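Local atomic coordinates of cyclin-dependent kinase inhibitor 3 (Homo sapiens, PDB entry 1FPZ), a protein that removes phosphate from phosphotyrosine, phosphoserine and phosphothreonine in protein substrates, and dephosphorylates the cyclin-dependent kinase CDK2 in a cyclin-dependent manner. Residues G142-L155 with A167-A179. The protein carries 1 engineered substitution. Numbering follows the deposited sequence.
Sequences GGLGRSCLVAACLL and AIDSLRDLRGSGA. With SO4 (sulfate ion), chain G.
G143 O, on the phosphate-binding loop (P-loop) of this protein-tyrosine phosphatase, takes a weak hydrogen bond from R175 NE: the N-to-O distance is 2.9 Å, but the N-H...O angle is only 123°. The R175 guanidinium lies oblique to this carbonyl. The first torsion sets R175 CG 3.4 Å from C148 SG, and bends at chi2 and chi3 then bring NE round to G143 O. With an alanine here, G143 O is likely to lose this donor and a gap to open beside the C148 sulfur. On the loop's other side sits a sulfate ion, consistent with a mimic of substrate phosphate. G142 N bonds weakly to its O3, at a nearly straight 171°, and R146 reaches it edge-on, the sulfur lying in the guanidinium plane. R146 NH1 also makes a salt bridge with E83. S140, the engineered replacement of the predicted nucleophilic cysteine, lies close to G143. Behind the loop, helices 146-155 and 167-175 cross at 134°, their axes 8.9 Å apart, with small residues at the interface: A152 CB and A167 CB are 4.1 Å apart. L171 enters as a knob into the hole formed by C148, A151, A152 and L155. Its two methyls divide the work: CD2 lies 3.9 Å from L155 CD1, whereas CD1 presses on A151 CB at 3.6 Å.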
loop_
_atom_site.group_PDB
_atom_site.type_symbol
_atom_site.label_atom_id
_atom_site.label_comp_id
_atom_site.label_asym_id
_atom_site.label_seq_id
_atom_site.Cartn_x
_atom_site.Cartn_y
_atom_site.Cartn_z
ATOM N N GLY A 142 -2.019 -8.799 4.065
ATOM C CA GLY A 142 -2.697 -9.477 2.974
ATOM C C GLY A 142 -3.067 -8.578 1.804
ATOM O O GLY A 142 -3.864 -8.966 0.947
ATOM N N GLY A 143 -2.492 -7.382 1.762
ATOM C CA GLY A 143 -2.796 -6.448 0.679
ATOM C C GLY A 143 -4.294 -6.294 0.461
ATOM O O GLY A 143 -4.798 -6.331 -0.674
ATOM N N LEU A 144 -5.012 -6.084 1.554
ATOM C CA LEU A 144 -6.448 -5.996 1.469
ATOM C C LEU A 144 -7.024 -5.250 2.646
ATOM O O LEU A 144 -7.388 -5.859 3.642
ATOM C CB LEU A 144 -6.997 -7.417 1.432
ATOM C CG LEU A 144 -8.501 -7.608 1.400
ATOM C CD1 LEU A 144 -9.001 -7.294 0.009
ATOM C CD2 LEU A 144 -8.839 -9.043 1.775
ATOM N N GLY A 145 -7.097 -3.930 2.548
ATOM C CA GLY A 145 -7.660 -3.176 3.646
ATOM C C GLY A 145 -6.809 -1.981 3.947
ATOM O O GLY A 145 -7.161 -0.850 3.598
ATOM N N ARG A 146 -5.693 -2.221 4.622
ATOM C CA ARG A 146 -4.807 -1.131 4.927
ATOM C C ARG A 146 -4.249 -0.637 3.595
ATOM O O ARG A 146 -4.251 0.558 3.340
ATOM C CB ARG A 146 -3.707 -1.605 5.889
ATOM C CG ARG A 146 -4.210 -1.764 7.347
ATOM C CD ARG A 146 -3.110 -2.186 8.333
ATOM N NE ARG A 146 -2.749 -3.589 8.175
ATOM C CZ ARG A 146 -1.839 -4.217 8.906
ATOM N NH1 ARG A 146 -1.183 -3.553 9.864
ATOM N NH2 ARG A 146 -1.578 -5.502 8.681
ATOM N N SER A 147 -3.816 -1.551 2.733
ATOM C CA SER A 147 -3.268 -1.149 1.438
ATOM C C SER A 147 -4.298 -0.511 0.527
ATOM O O SER A 147 -3.997 0.474 -0.151
ATOM C CB SER A 147 -2.637 -2.334 0.712
ATOM O OG SER A 147 -1.433 -2.704 1.328
ATOM N N CYS A 148 -5.517 -1.058 0.514
ATOM C CA CYS A 148 -6.569 -0.502 -0.330
ATOM C C CYS A 148 -7.015 0.827 0.214
ATOM O O CYS A 148 -7.429 1.717 -0.537
ATOM C CB CYS A 148 -7.755 -1.442 -0.389
ATOM S SG CYS A 148 -7.248 -3.043 -0.907
ATOM N N LEU A 149 -6.920 0.973 1.534
ATOM C CA LEU A 149 -7.297 2.223 2.185
ATOM C C LEU A 149 -6.386 3.344 1.671
ATOM O O LEU A 149 -6.860 4.410 1.268
ATOM C CB LEU A 149 -7.156 2.084 3.706
ATOM C CG LEU A 149 -7.483 3.253 4.624
ATOM C CD1 LEU A 149 -8.965 3.308 4.886
ATOM C CD2 LEU A 149 -6.754 3.064 5.932
ATOM N N VAL A 150 -5.080 3.090 1.674
ATOM C CA VAL A 150 -4.105 4.064 1.207
ATOM C C VAL A 150 -4.285 4.300 -0.294
ATOM O O VAL A 150 -4.284 5.424 -0.749
ATOM C CB VAL A 150 -2.654 3.591 1.498
ATOM C CG1 VAL A 150 -1.658 4.520 0.855
ATOM C CG2 VAL A 150 -2.413 3.540 3.007
ATOM N N ALA A 151 -4.458 3.235 -1.062
ATOM C CA ALA A 151 -4.642 3.359 -2.510
ATOM C C ALA A 151 -5.873 4.203 -2.782
ATOM O O ALA A 151 -5.824 5.128 -3.573
ATOM C CB ALA A 151 -4.816 1.985 -3.126
ATOM N N ALA A 152 -6.985 3.875 -2.119
ATOM C CA ALA A 152 -8.229 4.609 -2.320
ATOM C C ALA A 152 -8.090 6.046 -1.837
ATOM O O ALA A 152 -8.701 6.963 -2.389
ATOM C CB ALA A 152 -9.344 3.912 -1.615
ATOM N N CYS A 153 -7.293 6.247 -0.801
ATOM C CA CYS A 153 -7.057 7.600 -0.321
ATOM C C CYS A 153 -6.302 8.401 -1.393
ATOM O O CYS A 153 -6.588 9.569 -1.612
ATOM C CB CYS A 153 -6.231 7.563 0.962
ATOM S SG CYS A 153 -7.197 7.723 2.438
ATOM N N LEU A 154 -5.337 7.756 -2.053
ATOM C CA LEU A 154 -4.523 8.409 -3.092
ATOM C C LEU A 154 -5.414 8.845 -4.268
ATOM O O LEU A 154 -5.172 9.877 -4.869
ATOM C CB LEU A 154 -3.405 7.467 -3.586
ATOM C CG LEU A 154 -2.505 7.988 -4.745
ATOM C CD1 LEU A 154 -1.468 8.964 -4.209
ATOM C CD2 LEU A 154 -1.757 6.834 -5.443
ATOM N N LEU A 155 -6.438 8.059 -4.593
ATOM C CA LEU A 155 -7.342 8.424 -5.687
ATOM C C LEU A 155 -8.095 9.697 -5.289
ATOM O O LEU A 155 -8.166 10.632 -6.079
ATOM C CB LEU A 155 -8.330 7.292 -6.006
ATOM C CG LEU A 155 -7.649 6.044 -6.584
ATOM C CD1 LEU A 155 -8.676 4.975 -6.864
ATOM C CD2 LEU A 155 -6.894 6.426 -7.879
ATOM N N ALA A 167 -13.929 5.431 -5.341
ATOM C CA ALA A 167 -12.553 5.010 -5.100
ATOM C C ALA A 167 -12.557 3.641 -4.486
ATOM O O ALA A 167 -11.678 2.826 -4.737
ATOM C CB ALA A 167 -11.852 5.985 -4.182
ATOM N N ILE A 168 -13.562 3.391 -3.672
ATOM C CA ILE A 168 -13.687 2.108 -3.029
ATOM C C ILE A 168 -14.005 1.083 -4.115
ATOM O O ILE A 168 -13.408 0.011 -4.159
ATOM C CB ILE A 168 -14.769 2.206 -1.924
ATOM C CG1 ILE A 168 -14.322 3.269 -0.905
ATOM C CG2 ILE A 168 -14.965 0.868 -1.236
ATOM C CD1 ILE A 168 -15.408 3.772 -0.001
ATOM N N ASP A 169 -14.902 1.438 -5.031
ATOM C CA ASP A 169 -15.274 0.532 -6.115
ATOM C C ASP A 169 -14.061 0.144 -6.963
ATOM O O ASP A 169 -13.886 -1.014 -7.338
ATOM C CB ASP A 169 -16.339 1.185 -7.004
ATOM C CG ASP A 169 -17.622 1.515 -6.244
ATOM O OD1 ASP A 169 -17.949 0.770 -5.294
ATOM O OD2 ASP A 169 -18.314 2.502 -6.605
ATOM N N SER A 170 -13.211 1.119 -7.269
ATOM C CA SER A 170 -12.027 0.828 -8.070
ATOM C C SER A 170 -11.114 -0.194 -7.404
ATOM O O SER A 170 -10.575 -1.070 -8.073
ATOM C CB SER A 170 -11.229 2.099 -8.351
ATOM O OG SER A 170 -12.016 3.086 -8.987
ATOM N N LEU A 171 -10.926 -0.087 -6.091
ATOM C CA LEU A 171 -10.069 -1.037 -5.385
ATOM C C LEU A 171 -10.767 -2.383 -5.229
ATOM O O LEU A 171 -10.123 -3.441 -5.282
ATOM C CB LEU A 171 -9.656 -0.480 -4.013
ATOM C CG LEU A 171 -8.406 0.422 -3.955
ATOM C CD1 LEU A 171 -7.219 -0.366 -4.438
ATOM C CD2 LEU A 171 -8.587 1.677 -4.804
ATOM N N ARG A 172 -12.086 -2.335 -5.048
ATOM C CA ARG A 172 -12.892 -3.544 -4.914
ATOM C C ARG A 172 -12.706 -4.352 -6.203
ATOM O O ARG A 172 -12.574 -5.571 -6.176
ATOM C CB ARG A 172 -14.373 -3.159 -4.707
ATOM C CG ARG A 172 -14.708 -2.375 -3.398
ATOM C CD ARG A 172 -16.187 -1.891 -3.357
ATOM N NE ARG A 172 -16.612 -1.293 -2.080
ATOM C CZ ARG A 172 -17.788 -0.692 -1.875
ATOM N NH1 ARG A 172 -18.688 -0.592 -2.849
ATOM N NH2 ARG A 172 -18.069 -0.172 -0.692
ATOM N N ASP A 173 -12.662 -3.637 -7.327
ATOM C CA ASP A 173 -12.490 -4.243 -8.642
ATOM C C ASP A 173 -11.102 -4.816 -8.812
ATOM O O ASP A 173 -10.880 -5.656 -9.676
ATOM C CB ASP A 173 -12.745 -3.207 -9.740
ATOM C CG ASP A 173 -14.181 -2.663 -9.721
ATOM O OD1 ASP A 173 -14.511 -1.829 -10.605
ATOM O OD2 ASP A 173 -14.974 -3.061 -8.834
ATOM N N LEU A 174 -10.172 -4.354 -7.983
ATOM C CA LEU A 174 -8.789 -4.811 -8.034
ATOM C C LEU A 174 -8.479 -5.907 -7.020
ATOM O O LEU A 174 -7.770 -6.860 -7.328
ATOM C CB LEU A 174 -7.836 -3.640 -7.774
ATOM C CG LEU A 174 -6.374 -3.681 -8.255
ATOM C CD1 LEU A 174 -5.451 -3.533 -7.057
ATOM C CD2 LEU A 174 -6.070 -4.957 -9.037
ATOM N N ARG A 175 -9.018 -5.766 -5.814
ATOM C CA ARG A 175 -8.745 -6.719 -4.732
ATOM C C ARG A 175 -9.866 -7.675 -4.305
ATOM O O ARG A 175 -9.609 -8.624 -3.557
ATOM C CB ARG A 175 -8.296 -5.949 -3.479
ATOM C CG ARG A 175 -7.210 -4.922 -3.705
ATOM C CD ARG A 175 -5.995 -5.594 -4.222
ATOM N NE ARG A 175 -5.677 -6.739 -3.390
ATOM C CZ ARG A 175 -4.932 -7.749 -3.801
ATOM N NH1 ARG A 175 -4.440 -7.734 -5.031
ATOM N NH2 ARG A 175 -4.691 -8.765 -2.991
ATOM N N GLY A 176 -11.097 -7.417 -4.741
ATOM C CA GLY A 176 -12.214 -8.264 -4.350
ATOM C C GLY A 176 -13.186 -7.523 -3.442
ATOM O O GLY A 176 -12.945 -6.368 -3.087
ATOM N N SER A 177 -14.287 -8.164 -3.059
ATOM C CA SER A 177 -15.251 -7.491 -2.194
ATOM C C SER A 177 -14.653 -7.174 -0.823
ATOM O O SER A 177 -15.180 -6.325 -0.105
ATOM C CB SER A 177 -16.533 -8.326 -2.044
ATOM O OG SER A 177 -16.273 -9.624 -1.533
ATOM N N GLY A 178 -13.545 -7.833 -0.476
ATOM C CA GLY A 178 -12.905 -7.598 0.809
ATOM C C GLY A 178 -11.865 -6.494 0.787
ATOM O O GLY A 178 -11.076 -6.378 1.720
ATOM N N ALA A 179 -11.869 -5.685 -0.271
ATOM C CA ALA A 179 -10.928 -4.571 -0.445
ATOM C C ALA A 179 -10.712 -3.773 0.838
ATOM O O ALA A 179 -9.583 -3.627 1.325
ATOM C CB ALA A 179 -11.430 -3.641 -1.548
HETATM S S SO4 G . -4.923 -5.433 5.829
HETATM O O1 SO4 G . -4.491 -4.563 6.908
HETATM O O2 SO4 G . -6.320 -5.799 6.122
HETATM O O3 SO4 G . -4.012 -6.603 5.738
HETATM O O4 SO4 G . -4.958 -4.695 4.556
#